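Local coordinates for protein 26S proteasome regulatory subunit rpn10 (Schizosaccharomyces pombe, PDB 2X5N) that protects ubiquitin chains from disassembly by deubiquitinating enzymes as a subunit of the 26S proteasome, thereby promoting protein degradation, at residues L8-W14 with F112-P116. Residues are numbered along the deposited sequence; the frame is centred on the assembly and turned at random.
Sequences LIDNSEW and FVGSP
Phe112 N donates to Leu8 O at 2.9 Å in an almost straight bond (171°), joining the C-terminal ends of the parallel neighbouring strands 3-9 and 106-113; beyond it side chains take over from backbone pairing. Asp10, at the first turn after its strand, shows how one carboxylate can bind two loops. With CG anti to the backbone N (chi1 -172°), its carboxylate leans over segment 112-116, where Asp10 OD2 accepts from Gly114 N at 3.0 Å on the anti side and, in one of the two conformers of Ser115, from Ser115 OG at 2.7 Å on the syn side. Asp10 OD1 turns back to its own loop, taking Ser12 N at 2.9 Å in an Asx turn and also Ser12 OG. Asp10-Asn11-Ser12 probably corresponds to the start of the DxSxS metal-site motif of von Willebrand factor A domains, with Trp14 at the place of the second serine. Replacing Asp10 by alanine is likely to leave Gly114 N without this acceptor and to undo the Asx turn at Ser12, with the two loops less firmly tied. Farther out, Pro116 CD sits over the Trp14 six-membered ring, 3.3 Å from its centroid, in a CH-pi contact, while Ser115 CB lies 3.8 Å from Trp14 CG.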
loop_
_atom_site.group_PDB
_atom_site.type_symbol
_atom_site.label_atom_id
_atom_site.label_comp_id
_atom_site.label_asym_id
_atom_site.label_seq_id
_atom_site.Cartn_x
_atom_site.Cartn_y
_atom_site.Cartn_z
ATOM N N LEU A 8 -0.741 -0.664 3.167
ATOM C CA LEU A 8 -1.726 -1.723 3.197
ATOM C C LEU A 8 -1.152 -2.951 2.513
ATOM O O LEU A 8 -0.861 -2.926 1.304
ATOM C CB LEU A 8 -2.993 -1.298 2.447
ATOM C CG LEU A 8 -4.022 -0.490 3.250
ATOM C CD1 LEU A 8 -3.391 0.720 3.963
ATOM C CD2 LEU A 8 -5.154 -0.017 2.349
ATOM N N ILE A 9 -0.994 -4.018 3.283
ATOM C CA ILE A 9 -0.457 -5.275 2.758
ATOM C C ILE A 9 -1.584 -6.250 2.480
ATOM O O ILE A 9 -2.586 -6.306 3.196
ATOM C CB ILE A 9 0.611 -5.915 3.684
ATOM C CG1 ILE A 9 0.094 -6.240 5.097
ATOM C CG2 ILE A 9 1.838 -5.001 3.724
ATOM C CD1 ILE A 9 1.063 -7.052 5.864
ATOM N N ASP A 10 -1.413 -6.995 1.400
ATOM C CA ASP A 10 -2.318 -8.064 1.037
ATOM C C ASP A 10 -1.832 -9.340 1.733
ATOM O O ASP A 10 -0.748 -9.856 1.429
ATOM C CB ASP A 10 -2.355 -8.189 -0.493
ATOM C CG ASP A 10 -3.412 -9.153 -1.010
ATOM O OD1 ASP A 10 -3.858 -10.049 -0.262
ATOM O OD2 ASP A 10 -3.780 -9.005 -2.198
ATOM N N ASN A 11 -2.614 -9.808 2.701
ATOM C CA ASN A 11 -2.353 -11.100 3.361
ATOM C C ASN A 11 -3.458 -12.102 3.052
ATOM O O ASN A 11 -3.801 -12.928 3.906
ATOM C CB ASN A 11 -2.178 -10.939 4.870
ATOM C CG ASN A 11 -3.425 -10.444 5.549
ATOM O OD1 ASN A 11 -4.161 -9.641 4.989
ATOM N ND2 ASN A 11 -3.653 -10.890 6.789
ATOM N N SER A 12 -3.997 -12.048 1.825
ATOM C CA SER A 12 -4.968 -13.042 1.370
ATOM C C SER A 12 -4.293 -14.341 0.946
ATOM O O SER A 12 -3.070 -14.411 0.786
ATOM C CB SER A 12 -5.803 -12.510 0.203
ATOM O OG SER A 12 -5.077 -12.534 -1.006
ATOM N N GLU A 13 -5.108 -15.376 0.731
ATOM C CA GLU A 13 -4.612 -16.671 0.295
ATOM C C GLU A 13 -3.896 -16.588 -1.068
ATOM O O GLU A 13 -3.064 -17.428 -1.366
ATOM C CB GLU A 13 -5.735 -17.706 0.246
ATOM C CG GLU A 13 -6.829 -17.389 -0.759
ATOM C CD GLU A 13 -8.059 -18.239 -0.601
ATOM O OE1 GLU A 13 -7.958 -19.388 -0.128
ATOM O OE2 GLU A 13 -9.144 -17.753 -0.970
ATOM N N TRP A 14 -4.194 -15.555 -1.854
ATOM C CA TRP A 14 -3.554 -15.383 -3.163
ATOM C C TRP A 14 -2.055 -15.103 -3.022
ATOM O O TRP A 14 -1.291 -15.273 -3.960
ATOM C CB TRP A 14 -4.235 -14.244 -3.925
ATOM C CG TRP A 14 -5.613 -14.608 -4.353
ATOM C CD1 TRP A 14 -6.726 -14.679 -3.566
ATOM C CD2 TRP A 14 -6.010 -14.991 -5.655
ATOM N NE1 TRP A 14 -7.791 -15.086 -4.310
ATOM C CE2 TRP A 14 -7.381 -15.288 -5.599
ATOM C CE3 TRP A 14 -5.343 -15.102 -6.872
ATOM C CZ2 TRP A 14 -8.106 -15.685 -6.724
ATOM C CZ3 TRP A 14 -6.064 -15.504 -7.990
ATOM C CH2 TRP A 14 -7.422 -15.787 -7.900
ATOM N N PHE A 112 -0.765 -2.730 -1.613
ATOM C CA PHE A 112 -0.410 -3.870 -2.431
ATOM C C PHE A 112 -1.667 -4.645 -2.810
ATOM O O PHE A 112 -2.527 -4.892 -1.970
ATOM C CB PHE A 112 0.497 -4.810 -1.656
ATOM C CG PHE A 112 1.864 -4.271 -1.372
ATOM C CD1 PHE A 112 2.949 -4.649 -2.154
ATOM C CD2 PHE A 112 2.079 -3.396 -0.307
ATOM C CE1 PHE A 112 4.223 -4.192 -1.872
ATOM C CE2 PHE A 112 3.355 -2.934 -0.027
ATOM C CZ PHE A 112 4.430 -3.344 -0.802
ATOM N N VAL A 113 -1.760 -5.033 -4.081
ATOM C CA VAL A 113 -2.840 -5.872 -4.551
ATOM C C VAL A 113 -2.240 -7.062 -5.295
ATOM O O VAL A 113 -1.605 -6.909 -6.340
ATOM C CB VAL A 113 -3.774 -5.087 -5.496
ATOM C CG1 VAL A 113 -4.845 -6.037 -6.096
ATOM C CG2 VAL A 113 -4.420 -3.915 -4.752
ATOM N N GLY A 114 -2.435 -8.248 -4.726
ATOM C CA GLY A 114 -1.994 -9.504 -5.327
ATOM C C GLY A 114 -3.130 -10.486 -5.449
ATOM O O GLY A 114 -2.909 -11.689 -5.600
ATOM N N SER A 115 -4.344 -9.953 -5.459
ATOM C CA SER A 115 -5.560 -10.744 -5.435
ATOM C C SER A 115 -6.629 -10.030 -6.253
ATOM O O SER A 115 -6.607 -8.813 -6.391
ATOM C CB SER A 115 -6.061 -10.867 -4.005
ATOM O OG SER A 115 -6.108 -9.580 -3.437
ATOM N N PRO A 116 -7.617 -10.776 -6.754
ATOM C CA PRO A 116 -8.746 -10.128 -7.402
ATOM C C PRO A 116 -9.442 -9.045 -6.615
ATOM O O PRO A 116 -9.687 -9.271 -5.445
ATOM C CB PRO A 116 -9.598 -11.271 -7.966
ATOM C CG PRO A 116 -8.722 -12.466 -7.913
ATOM C CD PRO A 116 -7.744 -12.242 -6.772
#